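Local coordinates for UspA1 (Moraxella catarrhalis, PDB 3NTN), which acts as a trimeric autotransporter adhesin of the bacterial outer membrane, probably attaching the bacterium to host fibronectin and the receptor CEACAM1, at residues G15-K20 with Y30-T35; G21-V26 with T35-T40; S39-G44 with S54-I59; K46-G51 with D60-A65. All blocks are in the same frame, centred on the assembly; numbering follows the deposited sequence.

Contact 1. Residues G15-K20 with Y30-T35; sequences GYNQAK and YNNEAT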
loop_
_atom_site.group_PDB
_atom_site.type_symbol
_atom_site.label_atom_id
_atom_site.label_comp_id
_atom_site.label_asym_id
_atom_site.label_seq_id
_atom_site.Cartn_x
_atom_site.Cartn_y
_atom_site.Cartn_z
ATOM N N GLY B 15 -29.915 -9.455 -23.072
ATOM C CA GLY B 15 -29.810 -10.369 -24.201
ATOM C C GLY B 15 -28.598 -11.269 -24.098
ATOM O O GLY B 15 -27.594 -10.867 -23.511
ATOM N N TYR B 16 -28.728 -12.479 -24.669
ATOM C CA TYR B 16 -27.646 -13.464 -24.869
ATOM C C TYR B 16 -26.861 -13.762 -23.615
ATOM O O TYR B 16 -25.651 -13.987 -23.696
ATOM C CB TYR B 16 -26.690 -13.076 -26.025
ATOM C CG TYR B 16 -27.382 -13.024 -27.356
ATOM C CD1 TYR B 16 -27.410 -14.141 -28.215
ATOM C CD2 TYR B 16 -28.074 -11.885 -27.741
ATOM C CE1 TYR B 16 -28.098 -14.089 -29.431
ATOM C CE2 TYR B 16 -28.760 -11.832 -28.945
ATOM C CZ TYR B 16 -28.770 -12.921 -29.783
ATOM O OH TYR B 16 -29.453 -12.791 -30.977
ATOM N N ASN B 17 -27.560 -13.742 -22.469
ATOM C CA ASN B 17 -26.998 -14.045 -21.159
ATOM C C ASN B 17 -27.184 -15.507 -20.826
ATOM O O ASN B 17 -28.160 -16.093 -21.201
ATOM C CB ASN B 17 -27.632 -13.168 -20.075
ATOM C CG ASN B 17 -27.252 -11.724 -20.225
ATOM O OD1 ASN B 17 -26.105 -11.399 -20.534
ATOM N ND2 ASN B 17 -28.213 -10.841 -20.021
ATOM N N GLN B 18 -26.237 -16.105 -20.124
ATOM C CA GLN B 18 -26.317 -17.521 -19.861
ATOM C C GLN B 18 -25.920 -17.757 -18.425
ATOM O O GLN B 18 -24.875 -17.319 -18.009
ATOM C CB GLN B 18 -25.386 -18.303 -20.817
ATOM C CG GLN B 18 -25.958 -18.538 -22.234
ATOM C CD GLN B 18 -24.870 -18.890 -23.275
ATOM O OE1 GLN B 18 -24.913 -19.953 -23.924
ATOM N NE2 GLN B 18 -23.893 -17.987 -23.435
ATOM N N ALA B 19 -26.750 -18.444 -17.653
ATOM C CA ALA B 19 -26.376 -18.825 -16.297
ATOM C C ALA B 19 -26.291 -20.351 -16.308
ATOM O O ALA B 19 -27.196 -21.037 -15.868
ATOM C CB ALA B 19 -27.384 -18.331 -15.320
ATOM N N LYS B 20 -25.209 -20.879 -16.863
ATOM C CA LYS B 20 -25.047 -22.335 -17.038
ATOM C C LYS B 20 -24.598 -23.059 -15.758
ATOM O O LYS B 20 -24.759 -24.263 -15.660
ATOM C CB LYS B 20 -24.061 -22.639 -18.169
ATOM C CG LYS B 20 -24.473 -22.064 -19.520
ATOM C CD LYS B 20 -23.312 -22.028 -20.501
ATOM C CE LYS B 20 -23.758 -22.482 -21.892
ATOM N NZ LYS B 20 -22.644 -22.460 -22.892
ATOM N N TYR B 30 -25.581 -7.740 -21.450
ATOM C CA TYR B 30 -25.576 -8.337 -22.765
ATOM C C TYR B 30 -24.379 -9.260 -22.938
ATOM O O TYR B 30 -23.249 -8.870 -22.641
ATOM C CB TYR B 30 -25.530 -7.234 -23.814
ATOM C CG TYR B 30 -25.384 -7.749 -25.228
ATOM C CD1 TYR B 30 -26.405 -8.507 -25.834
ATOM C CD2 TYR B 30 -24.249 -7.455 -25.978
ATOM C CE1 TYR B 30 -26.268 -8.952 -27.132
ATOM C CE2 TYR B 30 -24.121 -7.862 -27.278
ATOM C CZ TYR B 30 -25.122 -8.627 -27.857
ATOM O OH TYR B 30 -24.970 -9.072 -29.166
ATOM N N ASN B 31 -24.624 -10.470 -23.416
ATOM C CA ASN B 31 -23.545 -11.403 -23.655
ATOM C C ASN B 31 -22.700 -11.764 -22.403
ATOM O O ASN B 31 -21.452 -11.862 -22.447
ATOM C CB ASN B 31 -22.649 -10.880 -24.787
ATOM C CG ASN B 31 -21.965 -11.988 -25.536
ATOM O OD1 ASN B 31 -22.478 -13.106 -25.615
ATOM N ND2 ASN B 31 -20.812 -11.683 -26.118
ATOM N N ASN B 32 -23.394 -11.965 -21.294
ATOM C CA ASN B 32 -22.759 -12.423 -20.085
ATOM C C ASN B 32 -22.914 -13.949 -19.879
ATOM O O ASN B 32 -23.989 -14.487 -19.963
ATOM C CB ASN B 32 -23.279 -11.596 -18.906
ATOM C CG ASN B 32 -22.906 -10.089 -19.016
ATOM O OD1 ASN B 32 -21.761 -9.746 -19.311
ATOM N ND2 ASN B 32 -23.874 -9.199 -18.755
ATOM N N GLU B 33 -21.820 -14.639 -19.605
ATOM C CA GLU B 33 -21.827 -16.078 -19.414
ATOM C C GLU B 33 -21.307 -16.462 -18.025
ATOM O O GLU B 33 -20.085 -16.347 -17.757
ATOM C CB GLU B 33 -20.872 -16.671 -20.431
ATOM C CG GLU B 33 -21.345 -17.924 -21.071
ATOM C CD GLU B 33 -20.336 -18.441 -22.100
ATOM O OE1 GLU B 33 -20.043 -19.670 -22.079
ATOM O OE2 GLU B 33 -19.830 -17.620 -22.920
ATOM N N ALA B 34 -22.185 -16.952 -17.156
ATOM C CA ALA B 34 -21.737 -17.425 -15.828
ATOM C C ALA B 34 -21.736 -18.940 -15.735
ATOM O O ALA B 34 -22.766 -19.579 -15.661
ATOM C CB ALA B 34 -22.544 -16.779 -14.655
ATOM N N THR B 35 -20.555 -19.513 -15.727
ATOM C CA THR B 35 -20.424 -20.941 -15.912
ATOM C C THR B 35 -20.078 -21.726 -14.650
ATOM O O THR B 35 -20.359 -22.930 -14.567
ATOM C CB THR B 35 -19.439 -21.174 -17.041
ATOM O OG1 THR B 35 -20.198 -21.351 -18.246
ATOM C CG2 THR B 35 -18.536 -22.348 -16.759
#
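Ala34 N donates to Gln18 O over 2.8 Å, nearly straight at 171°, and Gln18 N reaches Asn32 O over a further 2.8 Å. Gln18 is thus tied to the residues on both sides of Glu33, the signature of a parallel bridge. One step earlier a side chain replaces the main chain as acceptor: Asn17 OD1 takes Asn32 N at 2.9 Å, with the donor in its carbonyl plane. Because CG of Asn17 is swung beside its own backbone N (chi1 -68°), this amide runs alongside that of Asn32, the planes only 2° apart, as successive rungs of an asparagine ladder in the beta-roll. Asn17 ND2 is bonded to Gly13 O and Gly29 O, and Asn32 ND2 to Gly28 O and Gly44 O, which fixes the rotation of both buried amides. The outward side chains meet less closely. Gln18 NE2 rests on Glu33 CG at 3.5 Å, the salt bridge from Lys20 NZ to Glu33 OE1 is long at 3.9 Å, and Tyr16 CD2 touches Tyr30 CE1 at 3.5 Å. Strand 33-34 lies between strands 18-19 and 48-49 in its sheet, and Asn17, Ala19, Asn32 and Ala34 pack inward on strands 10-11, 25-26 and 40-42.

Contact 2. Residues G21-V26 with T35-T40; sequences GRNSTV and TGTDST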
loop_
_atom_site.group_PDB
_atom_site.type_symbol
_atom_site.label_atom_id
_atom_site.label_comp_id
_atom_site.label_asym_id
_atom_site.label_seq_id
_atom_site.Cartn_x
_atom_site.Cartn_y
_atom_site.Cartn_z
ATOM N N GLY B 21 -24.001 -22.342 -14.807
ATOM C CA GLY B 21 -23.476 -22.991 -13.587
ATOM C C GLY B 21 -24.602 -23.213 -12.607
ATOM O O GLY B 21 -25.531 -22.391 -12.539
ATOM N N ARG B 22 -24.563 -24.334 -11.874
ATOM C CA ARG B 22 -25.448 -24.520 -10.714
ATOM C C ARG B 22 -25.386 -23.314 -9.760
ATOM O O ARG B 22 -24.294 -22.857 -9.439
ATOM C CB ARG B 22 -25.039 -25.787 -9.966
ATOM C CG ARG B 22 -26.115 -26.343 -9.051
ATOM C CD ARG B 22 -25.916 -27.844 -8.688
ATOM N NE ARG B 22 -24.531 -28.222 -8.330
ATOM C CZ ARG B 22 -23.924 -27.905 -7.191
ATOM N NH1 ARG B 22 -24.567 -27.194 -6.261
ATOM N NH2 ARG B 22 -22.670 -28.294 -6.982
ATOM N N ASN B 23 -26.550 -22.836 -9.292
ATOM C CA ASN B 23 -26.702 -21.606 -8.471
ATOM C C ASN B 23 -26.089 -20.334 -9.083
ATOM O O ASN B 23 -25.840 -19.342 -8.350
ATOM C CB ASN B 23 -26.066 -21.737 -7.070
ATOM C CG ASN B 23 -26.437 -23.007 -6.335
ATOM O OD1 ASN B 23 -27.614 -23.396 -6.242
ATOM N ND2 ASN B 23 -25.424 -23.654 -5.763
ATOM N N SER B 24 -25.771 -20.354 -10.378
ATOM C CA SER B 24 -25.173 -19.164 -10.991
ATOM C C SER B 24 -26.253 -18.081 -11.267
ATOM O O SER B 24 -27.440 -18.391 -11.407
ATOM C CB SER B 24 -24.434 -19.510 -12.269
ATOM O OG SER B 24 -25.371 -19.988 -13.229
ATOM N N THR B 25 -25.802 -16.833 -11.364
ATOM C CA THR B 25 -26.649 -15.682 -11.555
ATOM C C THR B 25 -26.028 -14.738 -12.595
ATOM O O THR B 25 -24.866 -14.354 -12.482
ATOM C CB THR B 25 -26.771 -14.908 -10.211
ATOM O OG1 THR B 25 -27.253 -15.785 -9.180
ATOM C CG2 THR B 25 -27.721 -13.701 -10.336
ATOM N N VAL B 26 -26.801 -14.329 -13.576
ATOM C CA VAL B 26 -26.479 -13.163 -14.383
ATOM C C VAL B 26 -27.666 -12.174 -14.238
ATOM O O VAL B 26 -28.758 -12.450 -14.708
ATOM C CB VAL B 26 -26.305 -13.514 -15.909
ATOM C CG1 VAL B 26 -26.045 -12.253 -16.714
ATOM C CG2 VAL B 26 -25.223 -14.544 -16.124
ATOM N N THR B 35 -20.555 -19.513 -15.727
ATOM C CA THR B 35 -20.424 -20.941 -15.912
ATOM C C THR B 35 -20.078 -21.726 -14.650
ATOM O O THR B 35 -20.359 -22.930 -14.567
ATOM C CB THR B 35 -19.439 -21.174 -17.041
ATOM O OG1 THR B 35 -20.198 -21.351 -18.246
ATOM C CG2 THR B 35 -18.536 -22.348 -16.759
ATOM N N GLY B 36 -19.523 -21.045 -13.653
ATOM C CA GLY B 36 -19.108 -21.733 -12.450
ATOM C C GLY B 36 -20.236 -21.955 -11.466
ATOM O O GLY B 36 -21.220 -21.216 -11.426
ATOM N N THR B 37 -20.091 -22.983 -10.653
ATOM C CA THR B 37 -20.992 -23.181 -9.546
ATOM C C THR B 37 -20.997 -21.933 -8.635
ATOM O O THR B 37 -19.941 -21.412 -8.277
ATOM C CB THR B 37 -20.608 -24.463 -8.818
ATOM O OG1 THR B 37 -20.683 -25.557 -9.749
ATOM C CG2 THR B 37 -21.531 -24.744 -7.626
ATOM N N ASP B 38 -22.176 -21.399 -8.321
ATOM C CA ASP B 38 -22.251 -20.214 -7.459
ATOM C C ASP B 38 -21.602 -18.963 -8.085
ATOM O O ASP B 38 -21.168 -18.033 -7.339
ATOM C CB ASP B 38 -21.579 -20.473 -6.077
ATOM C CG ASP B 38 -22.097 -21.725 -5.379
ATOM O OD1 ASP B 38 -23.268 -22.046 -5.572
ATOM O OD2 ASP B 38 -21.332 -22.376 -4.618
ATOM N N SER B 39 -21.453 -18.927 -9.414
ATOM C CA SER B 39 -20.839 -17.745 -10.049
ATOM C C SER B 39 -21.878 -16.595 -10.195
ATOM O O SER B 39 -23.106 -16.793 -10.095
ATOM C CB SER B 39 -20.159 -18.082 -11.372
ATOM O OG SER B 39 -21.103 -18.615 -12.270
ATOM N N THR B 40 -21.376 -15.390 -10.373
ATOM C CA THR B 40 -22.269 -14.238 -10.404
ATOM C C THR B 40 -21.773 -13.186 -11.389
ATOM O O THR B 40 -20.622 -12.765 -11.349
ATOM C CB THR B 40 -22.385 -13.569 -8.999
ATOM O OG1 THR B 40 -22.921 -14.484 -8.060
ATOM C CG2 THR B 40 -23.274 -12.356 -9.036
HETATM O O HOH W 1 -22.198 -26.006 -11.888
HETATM O O HOH W 2 -25.027 -16.916 -8.226
#
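Asn23 and Asp38 meet in the tight part of this contact: Asn23 ND2 donates to Asp38 OD1 at 2.7 Å, almost in line with the C-O bond, and the amide and carboxylate lie nearly coplanar (10°). Asp38 OD2 also forms a salt bridge with Arg45 of a neighbouring subunit, tying the turn to the trimer. Both residues are third in a type II turn, Gly21-Ser24 and Gly36-Ser39, and the two turns stack. Asp38 N bonds to Arg22 O at 2.8 Å, while Gly21 CA comes to 3.6 Å from Gly36 O, a closeness that the missing side chain allows. Ser39 OG, held between its backbone N and carbonyl carbon (chi1 60°), reaches back to Gly36 O at 2.7 Å and also touches Ser24 CB at 3.4 Å. A water completes this region, donating to Asn23 O and Ser39 O and accepting from Thr25 OG1. The outer side is looser. There Thr37 CG2 merely lies over one face of the Arg22 guanidinium, 3.8 Å from NH2, and another water joins Arg22 N to Thr37 OG1. Such regularly stacked turns, leading into the parallel bridge of Thr25 with Thr40, are characteristic of the left-handed parallel beta-roll of YadA-like heads.

Contact 3. Residues S39-G44 with S54-I59; sequences STIAGG and SFAAGI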
loop_
_atom_site.group_PDB
_atom_site.type_symbol
_atom_site.label_atom_id
_atom_site.label_comp_id
_atom_site.label_asym_id
_atom_site.label_seq_id
_atom_site.Cartn_x
_atom_site.Cartn_y
_atom_site.Cartn_z
ATOM N N SER B 39 -21.453 -18.927 -9.414
ATOM C CA SER B 39 -20.839 -17.745 -10.049
ATOM C C SER B 39 -21.878 -16.595 -10.195
ATOM O O SER B 39 -23.106 -16.793 -10.095
ATOM C CB SER B 39 -20.159 -18.082 -11.372
ATOM O OG SER B 39 -21.103 -18.615 -12.270
ATOM N N THR B 40 -21.376 -15.390 -10.373
ATOM C CA THR B 40 -22.269 -14.238 -10.404
ATOM C C THR B 40 -21.773 -13.186 -11.389
ATOM O O THR B 40 -20.622 -12.765 -11.349
ATOM C CB THR B 40 -22.385 -13.569 -8.999
ATOM O OG1 THR B 40 -22.921 -14.484 -8.060
ATOM C CG2 THR B 40 -23.274 -12.356 -9.036
ATOM N N ILE B 41 -22.661 -12.745 -12.260
ATOM C CA ILE B 41 -22.365 -11.534 -13.026
ATOM C C ILE B 41 -23.450 -10.527 -12.719
ATOM O O ILE B 41 -24.626 -10.812 -12.861
ATOM C CB ILE B 41 -22.203 -11.805 -14.508
ATOM C CG1 ILE B 41 -21.042 -12.784 -14.728
ATOM C CG2 ILE B 41 -22.005 -10.503 -15.299
ATOM C CD1 ILE B 41 -21.093 -13.509 -16.037
ATOM N N ALA B 42 -23.038 -9.381 -12.202
ATOM C CA ALA B 42 -23.952 -8.374 -11.786
ATOM C C ALA B 42 -24.561 -7.680 -13.033
ATOM O O ALA B 42 -25.703 -7.240 -12.983
ATOM C CB ALA B 42 -23.268 -7.371 -10.913
ATOM N N GLY B 43 -23.808 -7.615 -14.140
ATOM C CA GLY B 43 -24.245 -6.848 -15.310
ATOM C C GLY B 43 -23.101 -6.387 -16.184
ATOM O O GLY B 43 -21.940 -6.773 -15.998
ATOM N N GLY B 44 -23.414 -5.532 -17.141
ATOM C CA GLY B 44 -22.444 -5.069 -18.105
ATOM C C GLY B 44 -22.513 -5.984 -19.301
ATOM O O GLY B 44 -23.576 -6.497 -19.630
ATOM N N SER B 54 -17.271 -17.085 -8.130
ATOM C CA SER B 54 -16.689 -15.942 -8.748
ATOM C C SER B 54 -17.683 -14.780 -8.975
ATOM O O SER B 54 -18.894 -14.904 -8.842
ATOM C CB SER B 54 -16.025 -16.335 -10.082
ATOM O OG SER B 54 -17.000 -16.796 -11.013
ATOM N N PHE B 55 -17.148 -13.623 -9.288
ATOM C CA PHE B 55 -17.953 -12.462 -9.404
ATOM C C PHE B 55 -17.311 -11.543 -10.428
ATOM O O PHE B 55 -16.132 -11.263 -10.338
ATOM C CB PHE B 55 -18.087 -11.758 -8.049
ATOM C CG PHE B 55 -18.849 -10.468 -8.132
ATOM C CD1 PHE B 55 -20.236 -10.453 -8.100
ATOM C CD2 PHE B 55 -18.164 -9.255 -8.311
ATOM C CE1 PHE B 55 -20.991 -9.190 -8.216
ATOM C CE2 PHE B 55 -18.869 -8.015 -8.422
ATOM C CZ PHE B 55 -20.294 -7.990 -8.373
ATOM N N ALA B 56 -18.080 -11.113 -11.426
ATOM C CA ALA B 56 -17.608 -10.132 -12.420
ATOM C C ALA B 56 -18.691 -9.093 -12.591
ATOM O O ALA B 56 -19.864 -9.392 -12.453
ATOM C CB ALA B 56 -17.308 -10.829 -13.792
ATOM N N ALA B 57 -18.302 -7.838 -12.841
ATOM C CA ALA B 57 -19.250 -6.819 -13.353
ATOM C C ALA B 57 -18.488 -5.816 -14.228
ATOM O O ALA B 57 -17.333 -5.554 -13.972
ATOM C CB ALA B 57 -19.921 -6.133 -12.192
ATOM N N GLY B 58 -19.133 -5.239 -15.225
ATOM C CA GLY B 58 -18.538 -4.200 -16.041
ATOM C C GLY B 58 -18.425 -4.715 -17.467
ATOM O O GLY B 58 -19.310 -5.424 -17.953
ATOM N N ILE B 59 -17.318 -4.385 -18.147
ATOM C CA ILE B 59 -17.189 -4.775 -19.503
ATOM C C ILE B 59 -15.984 -5.700 -19.694
ATOM O O ILE B 59 -14.833 -5.367 -19.310
ATOM C CB ILE B 59 -17.068 -3.555 -20.419
ATOM C CG1 ILE B 59 -18.350 -2.747 -20.405
ATOM C CG2 ILE B 59 -16.696 -3.981 -21.860
ATOM C CD1 ILE B 59 -18.199 -1.384 -21.109
HETATM O O HOH W 3 -20.833 -15.337 -6.902
#
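Two neighbouring parallel strands, Thr40-Ala42 and Phe55-Ala57, pair here in the nine-stranded sheet of the beta-roll, the sheet that meets the other subunits of the trimer. Their short axes approach to 4.9 Å with N-to-C directions 22° apart. Ala56 sits between two bonds, its N donating to Thr40 O at 3.0 Å and its O accepting from Ala42 N at 3.2 Å. After Ile41 the register slips by one residue, so that Gly44 rather than Gly43 faces Gly58: a beta bulge, placed where both chains turn a corner through glycines. The side chains of Thr40, Ala42 and Phe55 gather on the trimer side. With CG anti to the backbone N (chi1 176°), the Phe55 ring leans across to Thr40, whose CG2 meets its edge 3.7 Å from CD1, and Ala42 CB approaches Phe55 CZ obliquely at 4.0 Å and Ala57 CB at 3.8 Å. Phe55 further packs on Phe55 of the second subunit, so these residues form part of the apolar interface between chains. At the strand start the bond from Thr40 N to Ser54 O is weak, but a water spans the same pair, accepting from Thr40 OG1 at 2.5 Å and donating to Ser54 O at 2.8 Å.

Contact 4. Residues K46-G51 with D60-A65; sequences KNQATG and DNKANA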
loop_
_atom_site.group_PDB
_atom_site.type_symbol
_atom_site.label_atom_id
_atom_site.label_comp_id
_atom_site.label_asym_id
_atom_site.label_seq_id
_atom_site.Cartn_x
_atom_site.Cartn_y
_atom_site.Cartn_z
ATOM N N LYS B 46 -20.269 -8.721 -22.138
ATOM C CA LYS B 46 -19.151 -9.586 -22.539
ATOM C C LYS B 46 -18.348 -10.165 -21.337
ATOM O O LYS B 46 -17.170 -10.464 -21.463
ATOM C CB LYS B 46 -18.236 -8.802 -23.457
ATOM C CG LYS B 46 -17.855 -9.463 -24.706
ATOM C CD LYS B 46 -17.417 -8.346 -25.691
ATOM C CE LYS B 46 -15.902 -8.161 -25.838
ATOM N NZ LYS B 46 -15.539 -6.696 -26.056
ATOM N N ASN B 47 -18.992 -10.308 -20.182
ATOM C CA ASN B 47 -18.357 -10.905 -18.997
ATOM C C ASN B 47 -18.432 -12.440 -18.982
ATOM O O ASN B 47 -19.406 -13.042 -19.454
ATOM C CB ASN B 47 -18.965 -10.381 -17.699
ATOM C CG ASN B 47 -18.792 -8.876 -17.529
ATOM O OD1 ASN B 47 -17.677 -8.391 -17.419
ATOM N ND2 ASN B 47 -19.896 -8.138 -17.503
ATOM N N GLN B 48 -17.377 -13.047 -18.445
ATOM C CA GLN B 48 -17.376 -14.465 -18.098
ATOM C C GLN B 48 -17.109 -14.645 -16.613
ATOM O O GLN B 48 -16.498 -13.781 -15.968
ATOM C CB GLN B 48 -16.335 -15.229 -18.895
ATOM C CG GLN B 48 -16.554 -15.151 -20.392
ATOM C CD GLN B 48 -15.407 -15.759 -21.137
ATOM O OE1 GLN B 48 -14.598 -16.516 -20.563
ATOM N NE2 GLN B 48 -15.311 -15.442 -22.431
ATOM N N ALA B 49 -17.651 -15.726 -16.075
ATOM C CA ALA B 49 -17.332 -16.144 -14.753
ATOM C C ALA B 49 -17.349 -17.678 -14.696
ATOM O O ALA B 49 -18.331 -18.312 -14.333
ATOM C CB ALA B 49 -18.264 -15.493 -13.720
ATOM N N THR B 50 -16.235 -18.268 -15.093
ATOM C CA THR B 50 -16.088 -19.709 -15.027
ATOM C C THR B 50 -15.680 -20.251 -13.642
ATOM O O THR B 50 -15.782 -21.450 -13.412
ATOM C CB THR B 50 -15.129 -20.227 -16.082
ATOM O OG1 THR B 50 -13.802 -19.777 -15.755
ATOM C CG2 THR B 50 -15.544 -19.732 -17.537
ATOM N N GLY B 51 -15.245 -19.419 -12.706
ATOM C CA GLY B 51 -14.839 -20.000 -11.446
ATOM C C GLY B 51 -15.930 -20.264 -10.427
ATOM O O GLY B 51 -16.949 -19.520 -10.377
ATOM N N ASP B 60 -16.247 -6.872 -20.276
ATOM C CA ASP B 60 -15.181 -7.748 -20.777
ATOM C C ASP B 60 -14.254 -8.351 -19.688
ATOM O O ASP B 60 -13.054 -8.511 -19.901
ATOM C CB ASP B 60 -14.358 -7.047 -21.926
ATOM C CG ASP B 60 -13.761 -8.055 -22.903
ATOM O OD1 ASP B 60 -14.030 -9.272 -22.777
ATOM O OD2 ASP B 60 -12.987 -7.668 -23.777
ATOM N N ASN B 61 -14.829 -8.723 -18.550
ATOM C CA ASN B 61 -14.074 -9.320 -17.441
ATOM C C ASN B 61 -14.137 -10.816 -17.521
ATOM O O ASN B 61 -15.111 -11.349 -18.077
ATOM C CB ASN B 61 -14.635 -8.848 -16.111
ATOM C CG ASN B 61 -14.563 -7.348 -15.979
ATOM O OD1 ASN B 61 -13.471 -6.806 -15.866
ATOM N ND2 ASN B 61 -15.713 -6.651 -16.067
ATOM N N LYS B 62 -13.109 -11.489 -16.999
ATOM C CA LYS B 62 -13.125 -12.919 -16.871
ATOM C C LYS B 62 -12.821 -13.241 -15.431
ATOM O O LYS B 62 -11.710 -13.044 -14.964
ATOM C CB LYS B 62 -12.052 -13.560 -17.755
ATOM C CG LYS B 62 -12.321 -13.434 -19.259
ATOM C CD LYS B 62 -11.245 -14.236 -20.075
ATOM C CE LYS B 62 -11.569 -14.283 -21.555
ATOM N NZ LYS B 62 -11.944 -12.910 -22.031
ATOM N N ALA B 63 -13.814 -13.767 -14.727
ATOM C CA ALA B 63 -13.645 -14.094 -13.342
ATOM C C ALA B 63 -13.602 -15.605 -13.380
ATOM O O ALA B 63 -14.563 -16.275 -12.934
ATOM C CB ALA B 63 -14.818 -13.598 -12.600
ATOM N N ASN B 64 -12.470 -16.120 -13.913
ATOM C CA ASN B 64 -12.328 -17.502 -14.377
ATOM C C ASN B 64 -11.390 -18.371 -13.558
ATOM O O ASN B 64 -10.587 -19.107 -14.098
ATOM C CB ASN B 64 -11.937 -17.564 -15.867
ATOM C CG ASN B 64 -13.053 -17.069 -16.801
ATOM O OD1 ASN B 64 -14.115 -16.629 -16.349
ATOM N ND2 ASN B 64 -12.794 -17.115 -18.124
ATOM N N ALA B 65 -11.495 -18.282 -12.236
ATOM C CA ALA B 65 -10.848 -19.268 -11.331
ATOM C C ALA B 65 -11.595 -19.157 -10.033
ATOM O O ALA B 65 -12.385 -18.158 -9.794
ATOM C CB ALA B 65 -9.411 -18.951 -11.127
HETATM O O HOH W 4 -14.488 -11.613 -21.159
#
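The flat amides of Asn47 and Asn61 lie side by side and point the same way, their planes 3° apart. Asn47 OD1 is gripped twice by the next coil: Asn61 N, 3.1 Å away, and Asn61 ND2, 3.0 Å away, reach it from opposite faces of its plane, each tilted out of that plane. Asn47 ND2 goes to Gly58 O and Asn61 ND2 also to Gly72 O, so both amides are locked in rotation.

A second amide pair lies on the outer side. Asn64 ND2 donates to Gln48 OE1 at 3.1 Å, with the acceptor in the Asn64 amide plane and the two planes 17° apart. The other end of this amide meets the backbone: Thr50 N donates to Asn64 OD1 at 3.0 Å from well above the carbonyl plane. The chain of Gln48, extended beyond CG, places its amide alongside Lys62, whose CE lies 3.9 Å from Gln48 OE1.

Between the backbones, Gln48 N donates to Asn61 O, nearly straight at 173°, and Gln48 O accepts Ala63 N. Ala63 O then takes Gly51 N on a lone pair at 3.2 Å, while Ala49 CB and Ala63 CB meet on the inner side. At the leading end Lys46 NZ forms a salt bridge with Asp60 OD2 at 3.6 Å, and Lys62 NZ donates to a water at 3.0 Å.

Inward asparagines aligned coil upon coil, with small alanines beside them and polar or charged residues outside, are consistent with the YadA head repeat and its left-handed parallel beta-roll.

The four contacts belong to successive coils of one roll. Contacts 1 and 4 lie on the outer side, contact 3 on the side facing the trimer, and contact 2 at the turns between. Centres of contacts 3 and 4 are about 7 Å apart, and contact 1 is about 10 Å from each of the others. Strand 33-34 of contact 1 is bonded on to contact 4, Glu33 N lying 2.9 Å from Asn47 O, and Thr25 O of contact 2 is 2.7 Å from Ile41 N of contact 3. Contacts 1 and 2 share Thr35; contacts 2 and 3 share Ser39 and Thr40. The nickel site, at His216 and His220, belongs to the chain's C-terminal end, away from this head region.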